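Local coordinates for divalent ion tolerance protein CutA1 (Ehrlichia chaffeensis, PDB 4IYQ) that is assigned to the CutA divalent-ion tolerance family, probably binds copper ions, and assembles from three copies of a ferredoxin-like chain, at residues A[29-34]-A[98-103]; A[33-38]-A[74-79]. All coordinates share one frame; numbering follows the deposited sequence.

Overall arrangement
Both contacts start from the turn between strand 25-32 and helix 35-47, sharing Pro33 and Thr34, and their centres lie about 8 Å apart. Contact 1 brings the loop leading into strand 105-108 against the end of strand 25-32; contact 2 lays the first turn of helix 35-47 on strand 69-83, the neighbour of strand 25-32 in the sheet. Each is partly buried, grading from a covered interior to a side nearer the surface. Their chemistry differs: a histidine bonds weakly across contact 1, whereas contact 2 is apolar between its segments and keeps its capping bonds within the helix start. Glu75 of contact 2 ties them together by accepting from Tyr100 OH.

Contact 1: residues A[29-34]-A[98-103]; sequences YTTTPT and HPYDTP
His98 points the NE2 edge of its imidazole at strand 25-32, where Thr31 O lies near the ring plane, 2.8 Å from NE2. That bond is weak, the N-H being bent to 123°, and a second weak one runs from NE2 to Thr30 OG1 at 3.3 Å. The Thr30 hydroxyl has a stronger partner in Ala104 O. At the other ring nitrogen, Tyr100 N donates to His98 ND1 (3.1 Å, 161°) almost exactly in the ring plane, so the two nitrogens are consistent with a proton on NE2 and their bonds fix the ring's rotation. With chi1 at -150°, the imidazole swings across to the strand, and Pro103 CB sits 3.4 Å above one face, over its centre. Thr32 CG2 approaches NE2 obliquely. This is the tightly packed, buried part, backed by Ile41 of helix 35-47.

Toward the solvent the contact turns to prolines and the tyrosine. Pro33 CD lies 3.5 Å from Tyr100 CZ and 3.7 Å from Pro99 CG, apolar contacts between partly exposed residues and the exposed Pro99. Tyr100 OH reaches past Pro33 to bond Glu75 OE2. The whole joins the loop after helix 87-97 to strand 25-32, an inner strand, lying between 69-83 and 105-108 as the split beta-alpha-beta unit of a ferredoxin-like fold requires.

Contact 2: residues A[33-38]-A[74-79]; sequences PTYEDA and TECAII
Cys76 and Ala38 meet where the first turn of helix 35-47 rests on strand 69-83, and the contact between them is apolar. Cys76 turns its thiol beside its own backbone N (chi1 -67°), which carries SG up to the start of the helix: SG lies 3.5 Å from Tyr35 CA and 3.9 Å from Tyr35 CB, and it is near the plane of the Tyr35 ring, at the edge. The sulfur thus packs on the backbone of the first helical residue more than on its ring. One turn on, Ala38 CB faces the strand and fits between two side chains, with Cys76 CB at 4.2 Å and Ile78 CD1 at 3.6 Å. The delta methyl of Ile78 also touches Ala38 CA, so helix and strand meet here through methyl groups and the helix backbone. Thr32 of strand 25-32 lines the same buried patch.

The polar bonds within segment 33-38 gather at the helix start, while Glu75 turns its carboxylate to Tyr100 and, weakly, to Thr31. Thr34 is the N-cap: its OG1 accepts from Asp37 N (2.9 Å, 171°) and donates to Asp37 OD2 at 2.9 Å, meeting the carboxylate oxygen from above its plane. One hydroxyl is therefore gripped by both the backbone and the side chain of Asp37.

At the outer end the backbones approach without bonding: Pro33 O and Thr74 O, both acceptors, stand 3.4 Å apart. Tyr35 itself runs outward over Ile56 and Ser58 of strand 53-66, its hydroxyl making a weak hydrogen bond with Thr61 of the third subunit. Helix 35-47 crossing strand 69-83 on its way from strand 25-32 to strand 53-66 is the split beta-alpha-beta crossover of the ferredoxin-like fold.

Contact 1: residues A[29-34]-A[98-103]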
ATOM      1  N   TYR A  29      -8.574  -0.048  -1.498  1.00 10.90           N
ATOM      2  CA  TYR A  29      -7.726   0.892  -2.203  1.00  9.15           C
ATOM      3  C   TYR A  29      -8.426   1.398  -3.459  1.00  9.64           C
ATOM      4  O   TYR A  29      -8.968   0.611  -4.230  1.00 10.04           O
ATOM      5  CB  TYR A  29      -6.401   0.208  -2.549  1.00  9.28           C
ATOM      6  CG  TYR A  29      -5.415   1.019  -3.347  1.00 16.20           C
ATOM      7  CD1 TYR A  29      -4.432   1.761  -2.708  1.00 12.83           C
ATOM      8  CD2 TYR A  29      -5.434   1.012  -4.745  1.00 17.59           C
ATOM      9  CE1 TYR A  29      -3.494   2.485  -3.424  1.00 12.71           C
ATOM     10  CE2 TYR A  29      -4.503   1.744  -5.480  1.00 20.43           C
ATOM     11  CZ  TYR A  29      -3.529   2.479  -4.805  1.00 19.74           C
ATOM     12  OH  TYR A  29      -2.585   3.211  -5.491  1.00 10.66           O
ATOM     13  N   THR A  30      -8.398   2.713  -3.669  1.00 15.35           N
ATOM     14  CA  THR A  30      -8.978   3.302  -4.874  1.00 13.64           C
ATOM     15  C   THR A  30      -8.214   4.585  -5.216  1.00 16.48           C
ATOM     16  O   THR A  30      -7.459   5.123  -4.394  1.00 10.14           O
ATOM     17  CB  THR A  30     -10.513   3.611  -4.703  1.00 17.31           C
ATOM     18  OG1 THR A  30     -11.119   3.883  -5.971  1.00 19.05           O
ATOM     19  CG2 THR A  30     -10.749   4.807  -3.778  1.00 14.65           C
ATOM     20  N   THR A  31      -8.401   5.072  -6.436  1.00 14.71           N
ATOM     21  CA  THR A  31      -7.771   6.327  -6.829  1.00 19.73           C
ATOM     22  C   THR A  31      -8.824   7.318  -7.357  1.00 12.20           C
ATOM     23  O   THR A  31      -9.871   6.917  -7.830  1.00 12.54           O
ATOM     24  CB  THR A  31      -6.672   6.083  -7.891  1.00 12.13           C
ATOM     25  OG1 THR A  31      -7.270   5.502  -9.053  1.00 14.45           O
ATOM     26  CG2 THR A  31      -5.629   5.124  -7.373  1.00 11.66           C
ATOM     27  N   THR A  32      -8.530   8.610  -7.277  1.00 21.52           N
ATOM     28  CA  THR A  32      -9.467   9.655  -7.687  1.00 20.33           C
ATOM     29  C   THR A  32      -8.730  10.731  -8.471  1.00 20.63           C
ATOM     30  O   THR A  32      -7.528  10.894  -8.313  1.00 16.83           O
ATOM     31  CB  THR A  32     -10.162  10.313  -6.480  1.00 19.97           C
ATOM     32  OG1 THR A  32      -9.169  10.824  -5.589  1.00 20.65           O
ATOM     33  CG2 THR A  32     -11.026   9.310  -5.734  1.00 18.31           C
ATOM     34  N   PRO A  33      -9.441  11.443  -9.353  1.00 23.72           N
ATOM     35  CA  PRO A  33      -8.757  12.485 -10.126  1.00 25.56           C
ATOM     36  C   PRO A  33      -8.306  13.685  -9.287  1.00 27.87           C
ATOM     37  O   PRO A  33      -7.292  14.287  -9.612  1.00 32.55           O
ATOM     38  CB  PRO A  33      -9.809  12.900 -11.165  1.00 16.87           C
ATOM     39  CG  PRO A  33     -11.109  12.432 -10.629  1.00 25.93           C
ATOM     40  CD  PRO A  33     -10.812  11.201  -9.835  1.00 25.27           C
ATOM     41  N   THR A  34      -9.033  14.031  -8.231  1.00 15.08           N
ATOM     42  CA  THR A  34      -8.651  15.169  -7.408  1.00 15.03           C
ATOM     43  C   THR A  34      -8.647  14.804  -5.931  1.00 19.92           C
ATOM     44  O   THR A  34      -9.204  13.777  -5.540  1.00 13.29           O
ATOM     45  CB  THR A  34      -9.615  16.335  -7.584  1.00 15.89           C
ATOM     46  OG1 THR A  34     -10.777  16.117  -6.759  1.00 15.43           O
ATOM     47  CG2 THR A  34     -10.016  16.487  -9.059  1.00 17.09           C
ATOM     48  N   HIS A  98     -18.319   7.136  -7.473  1.00 21.55           N
ATOM     49  CA  HIS A  98     -17.005   7.456  -8.045  1.00 18.43           C
ATOM     50  C   HIS A  98     -17.117   8.265  -9.342  1.00 19.58           C
ATOM     51  O   HIS A  98     -17.956   7.978 -10.198  1.00 21.48           O
ATOM     52  CB  HIS A  98     -16.229   6.169  -8.310  1.00 14.30           C
ATOM     53  CG  HIS A  98     -14.748   6.329  -8.214  1.00 30.91           C
ATOM     54  ND1 HIS A  98     -14.009   6.984  -9.174  1.00 33.79           N
ATOM     55  CD2 HIS A  98     -13.867   5.928  -7.266  1.00 27.44           C
ATOM     56  CE1 HIS A  98     -12.733   6.977  -8.824  1.00 28.44           C
ATOM     57  NE2 HIS A  98     -12.619   6.343  -7.672  1.00 23.22           N
ATOM     58  N   PRO A  99     -16.265   9.279  -9.496  1.00 23.64           N
ATOM     59  CA  PRO A  99     -16.233  10.055 -10.748  1.00 17.11           C
ATOM     60  C   PRO A  99     -15.879   9.222 -11.984  1.00 23.66           C
ATOM     61  O   PRO A  99     -16.394   9.494 -13.071  1.00 22.32           O
ATOM     62  CB  PRO A  99     -15.151  11.111 -10.488  1.00 16.91           C
ATOM     63  CG  PRO A  99     -14.381  10.620  -9.263  1.00 16.64           C
ATOM     64  CD  PRO A  99     -15.362   9.819  -8.464  1.00 18.41           C
ATOM     65  N   TYR A 100     -15.038   8.205 -11.821  1.00 26.32           N
ATOM     66  CA  TYR A 100     -14.660   7.345 -12.943  1.00 27.42           C
ATOM     67  C   TYR A 100     -15.746   6.320 -13.246  1.00 29.39           C
ATOM     68  O   TYR A 100     -16.366   5.778 -12.333  1.00 31.93           O
ATOM     69  CB  TYR A 100     -13.347   6.594 -12.659  1.00 26.73           C
ATOM     70  CG  TYR A 100     -12.091   7.436 -12.529  1.00 25.30           C
ATOM     71  CD1 TYR A 100     -11.992   8.691 -13.119  1.00 22.99           C
ATOM     72  CD2 TYR A 100     -10.994   6.963 -11.801  1.00 26.29           C
ATOM     73  CE1 TYR A 100     -10.833   9.458 -12.987  1.00 27.93           C
ATOM     74  CE2 TYR A 100      -9.832   7.718 -11.665  1.00 24.22           C
ATOM     75  CZ  TYR A 100      -9.757   8.960 -12.261  1.00 28.33           C
ATOM     76  OH  TYR A 100      -8.604   9.702 -12.124  1.00 28.56           O
ATOM     77  N   ASP A 101     -15.942   6.028 -14.527  1.00 33.24           N
ATOM     78  CA  ASP A 101     -16.818   4.936 -14.943  1.00 34.21           C
ATOM     79  C   ASP A 101     -16.221   3.597 -14.558  1.00 32.72           C
ATOM     80  O   ASP A 101     -16.926   2.692 -14.124  1.00 35.73           O
ATOM     81  CB  ASP A 101     -17.049   4.968 -16.455  1.00 38.55           C
ATOM     82  CG  ASP A 101     -17.811   6.188 -16.895  1.00 53.30           C
ATOM     83  OD1 ASP A 101     -17.329   6.893 -17.809  1.00 60.92           O
ATOM     84  OD2 ASP A 101     -18.891   6.447 -16.321  1.00 58.41           O
ATOM     85  N   THR A 102     -14.910   3.480 -14.726  1.00 32.17           N
ATOM     86  CA  THR A 102     -14.201   2.272 -14.348  1.00 30.20           C
ATOM     87  C   THR A 102     -13.140   2.569 -13.301  1.00 26.85           C
ATOM     88  O   THR A 102     -11.966   2.703 -13.625  1.00 25.48           O
ATOM     89  CB  THR A 102     -13.534   1.613 -15.551  1.00 28.94           C
ATOM     90  OG1 THR A 102     -14.485   1.513 -16.618  1.00 30.52           O
ATOM     91  CG2 THR A 102     -13.017   0.214 -15.171  1.00 18.03           C
ATOM     92  N   PRO A 103     -13.554   2.690 -12.037  1.00 26.43           N
ATOM     93  CA  PRO A 103     -12.572   2.932 -10.978  1.00 25.50           C
ATOM     94  C   PRO A 103     -11.871   1.645 -10.545  1.00 25.49           C
ATOM     95  O   PRO A 103     -12.443   0.557 -10.686  1.00 19.96           O
ATOM     96  CB  PRO A 103     -13.427   3.495  -9.844  1.00 14.07           C
ATOM     97  CG  PRO A 103     -14.736   2.788 -10.025  1.00 19.62           C
ATOM     98  CD  PRO A 103     -14.933   2.663 -11.515  1.00 15.65           C
TER

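Contact 2: residues A[33-38]-A[74-79]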
ATOM      1  N   PRO A  33      -9.441  11.443  -9.353  1.00 23.72           N
ATOM      2  CA  PRO A  33      -8.757  12.485 -10.126  1.00 25.56           C
ATOM      3  C   PRO A  33      -8.306  13.685  -9.287  1.00 27.87           C
ATOM      4  O   PRO A  33      -7.292  14.287  -9.612  1.00 32.55           O
ATOM      5  CB  PRO A  33      -9.809  12.900 -11.165  1.00 16.87           C
ATOM      6  CG  PRO A  33     -11.109  12.432 -10.629  1.00 25.93           C
ATOM      7  CD  PRO A  33     -10.812  11.201  -9.835  1.00 25.27           C
ATOM      8  N   THR A  34      -9.033  14.031  -8.231  1.00 15.08           N
ATOM      9  CA  THR A  34      -8.651  15.169  -7.408  1.00 15.03           C
ATOM     10  C   THR A  34      -8.647  14.804  -5.931  1.00 19.92           C
ATOM     11  O   THR A  34      -9.204  13.777  -5.540  1.00 13.29           O
ATOM     12  CB  THR A  34      -9.615  16.335  -7.584  1.00 15.89           C
ATOM     13  OG1 THR A  34     -10.777  16.117  -6.759  1.00 15.43           O
ATOM     14  CG2 THR A  34     -10.016  16.487  -9.059  1.00 17.09           C
ATOM     15  N   TYR A  35      -8.046  15.657  -5.106  1.00 13.81           N
ATOM     16  CA  TYR A  35      -8.143  15.498  -3.659  1.00 23.75           C
ATOM     17  C   TYR A  35      -9.591  15.612  -3.174  1.00 20.90           C
ATOM     18  O   TYR A  35     -10.021  14.838  -2.320  1.00 26.38           O
ATOM     19  CB  TYR A  35      -7.265  16.529  -2.933  1.00 13.06           C
ATOM     20  CG  TYR A  35      -7.412  16.490  -1.428  1.00 18.54           C
ATOM     21  CD1 TYR A  35      -6.709  15.553  -0.662  1.00 11.58           C
ATOM     22  CD2 TYR A  35      -8.254  17.383  -0.767  1.00 12.65           C
ATOM     23  CE1 TYR A  35      -6.848  15.505   0.720  1.00 11.09           C
ATOM     24  CE2 TYR A  35      -8.403  17.337   0.613  1.00 23.91           C
ATOM     25  CZ  TYR A  35      -7.695  16.397   1.347  1.00 24.98           C
ATOM     26  OH  TYR A  35      -7.831  16.352   2.711  1.00 27.24           O
ATOM     27  N   GLU A  36     -10.335  16.571  -3.720  1.00 16.27           N
ATOM     28  CA  GLU A  36     -11.715  16.809  -3.298  1.00 17.37           C
ATOM     29  C   GLU A  36     -12.575  15.565  -3.497  1.00 16.53           C
ATOM     30  O   GLU A  36     -13.357  15.202  -2.623  1.00 18.64           O
ATOM     31  CB  GLU A  36     -12.319  18.005  -4.056  1.00 19.95           C
ATOM     32  N   ASP A  37     -12.398  14.892  -4.630  1.00 15.22           N
ATOM     33  CA  ASP A  37     -13.099  13.640  -4.889  1.00 23.24           C
ATOM     34  C   ASP A  37     -12.805  12.594  -3.810  1.00 24.77           C
ATOM     35  O   ASP A  37     -13.716  11.885  -3.361  1.00 12.29           O
ATOM     36  CB  ASP A  37     -12.715  13.086  -6.261  1.00 26.69           C
ATOM     37  CG  ASP A  37     -13.316  13.883  -7.407  1.00 31.26           C
ATOM     38  OD1 ASP A  37     -14.555  14.059  -7.444  1.00 34.98           O
ATOM     39  OD2 ASP A  37     -12.542  14.335  -8.276  1.00 29.75           O
ATOM     40  N   ALA A  38     -11.537  12.501  -3.403  1.00 15.56           N
ATOM     41  CA  ALA A  38     -11.120  11.531  -2.386  1.00 11.13           C
ATOM     42  C   ALA A  38     -11.715  11.867  -1.021  1.00 16.48           C
ATOM     43  O   ALA A  38     -12.165  10.987  -0.285  1.00 11.10           O
ATOM     44  CB  ALA A  38      -9.613  11.467  -2.299  1.00 11.15           C
ATOM     45  N   THR A  74      -2.362  13.049 -12.783  1.00 29.04           N
ATOM     46  CA  THR A  74      -2.146  13.100 -11.357  1.00 27.68           C
ATOM     47  C   THR A  74      -3.441  12.681 -10.690  1.00 26.17           C
ATOM     48  O   THR A  74      -4.525  13.004 -11.178  1.00 21.73           O
ATOM     49  CB  THR A  74      -1.697  14.483 -10.877  1.00 30.12           C
ATOM     50  OG1 THR A  74      -0.518  14.867 -11.590  1.00 35.64           O
ATOM     51  CG2 THR A  74      -1.367  14.426  -9.398  1.00 29.77           C
ATOM     52  N   GLU A  75      -3.307  11.914  -9.610  1.00 14.95           N
ATOM     53  CA  GLU A  75      -4.435  11.403  -8.856  1.00 18.40           C
ATOM     54  C   GLU A  75      -4.165  11.443  -7.348  1.00 19.99           C
ATOM     55  O   GLU A  75      -3.070  11.780  -6.889  1.00 13.12           O
ATOM     56  CB  GLU A  75      -4.758   9.958  -9.267  1.00 19.90           C
ATOM     57  CG  GLU A  75      -5.105   9.724 -10.744  1.00 21.18           C
ATOM     58  CD  GLU A  75      -5.598   8.292 -11.014  1.00 22.72           C
ATOM     59  OE1 GLU A  75      -5.004   7.324 -10.491  1.00 19.43           O
ATOM     60  OE2 GLU A  75      -6.577   8.130 -11.765  1.00 28.93           O
ATOM     61  N   CYS A  76      -5.196  11.115  -6.581  1.00 17.66           N
ATOM     62  CA  CYS A  76      -5.016  10.785  -5.180  1.00 13.57           C
ATOM     63  C   CYS A  76      -5.285   9.301  -5.008  1.00 13.68           C
ATOM     64  O   CYS A  76      -6.119   8.728  -5.709  1.00 14.25           O
ATOM     65  CB  CYS A  76      -5.941  11.609  -4.305  1.00 11.54           C
ATOM     66  SG  CYS A  76      -5.514  13.350  -4.343  1.00 20.71           S
ATOM     67  N   ALA A  77      -4.565   8.664  -4.103  1.00 10.60           N
ATOM     68  CA  ALA A  77      -4.882   7.290  -3.755  1.00 10.15           C
ATOM     69  C   ALA A  77      -5.515   7.290  -2.380  1.00  9.56           C
ATOM     70  O   ALA A  77      -5.259   8.187  -1.578  1.00 13.91           O
ATOM     71  CB  ALA A  77      -3.636   6.412  -3.796  1.00 10.08           C
ATOM     72  N   ILE A  78      -6.374   6.314  -2.116  1.00  9.30           N
ATOM     73  CA  ILE A  78      -6.956   6.190  -0.792  1.00  8.84           C
ATOM     74  C   ILE A  78      -6.865   4.777  -0.270  1.00 11.69           C
ATOM     75  O   ILE A  78      -7.135   3.829  -0.998  1.00 12.22           O
ATOM     76  CB  ILE A  78      -8.438   6.580  -0.738  1.00  8.96           C
ATOM     77  CG1 ILE A  78      -8.784   7.689  -1.727  1.00  9.52           C
ATOM     78  CG2 ILE A  78      -8.818   6.951   0.693  1.00  8.63           C
ATOM     79  CD1 ILE A  78     -10.275   7.923  -1.812  1.00 22.24           C
ATOM     80  N   ILE A  79      -6.478   4.649   0.991  1.00  8.20           N
ATOM     81  CA  ILE A  79      -6.635   3.406   1.714  1.00 14.31           C
ATOM     82  C   ILE A  79      -7.786   3.578   2.697  1.00 15.04           C
ATOM     83  O   ILE A  79      -7.786   4.484   3.528  1.00 16.46           O
ATOM     84  CB  ILE A  79      -5.357   3.006   2.463  1.00 13.14           C
ATOM     85  CG1 ILE A  79      -4.241   2.698   1.469  1.00 14.07           C
ATOM     86  CG2 ILE A  79      -5.608   1.796   3.341  1.00  7.81           C
ATOM     87  CD1 ILE A  79      -2.898   2.444   2.144  1.00 15.73           C
TER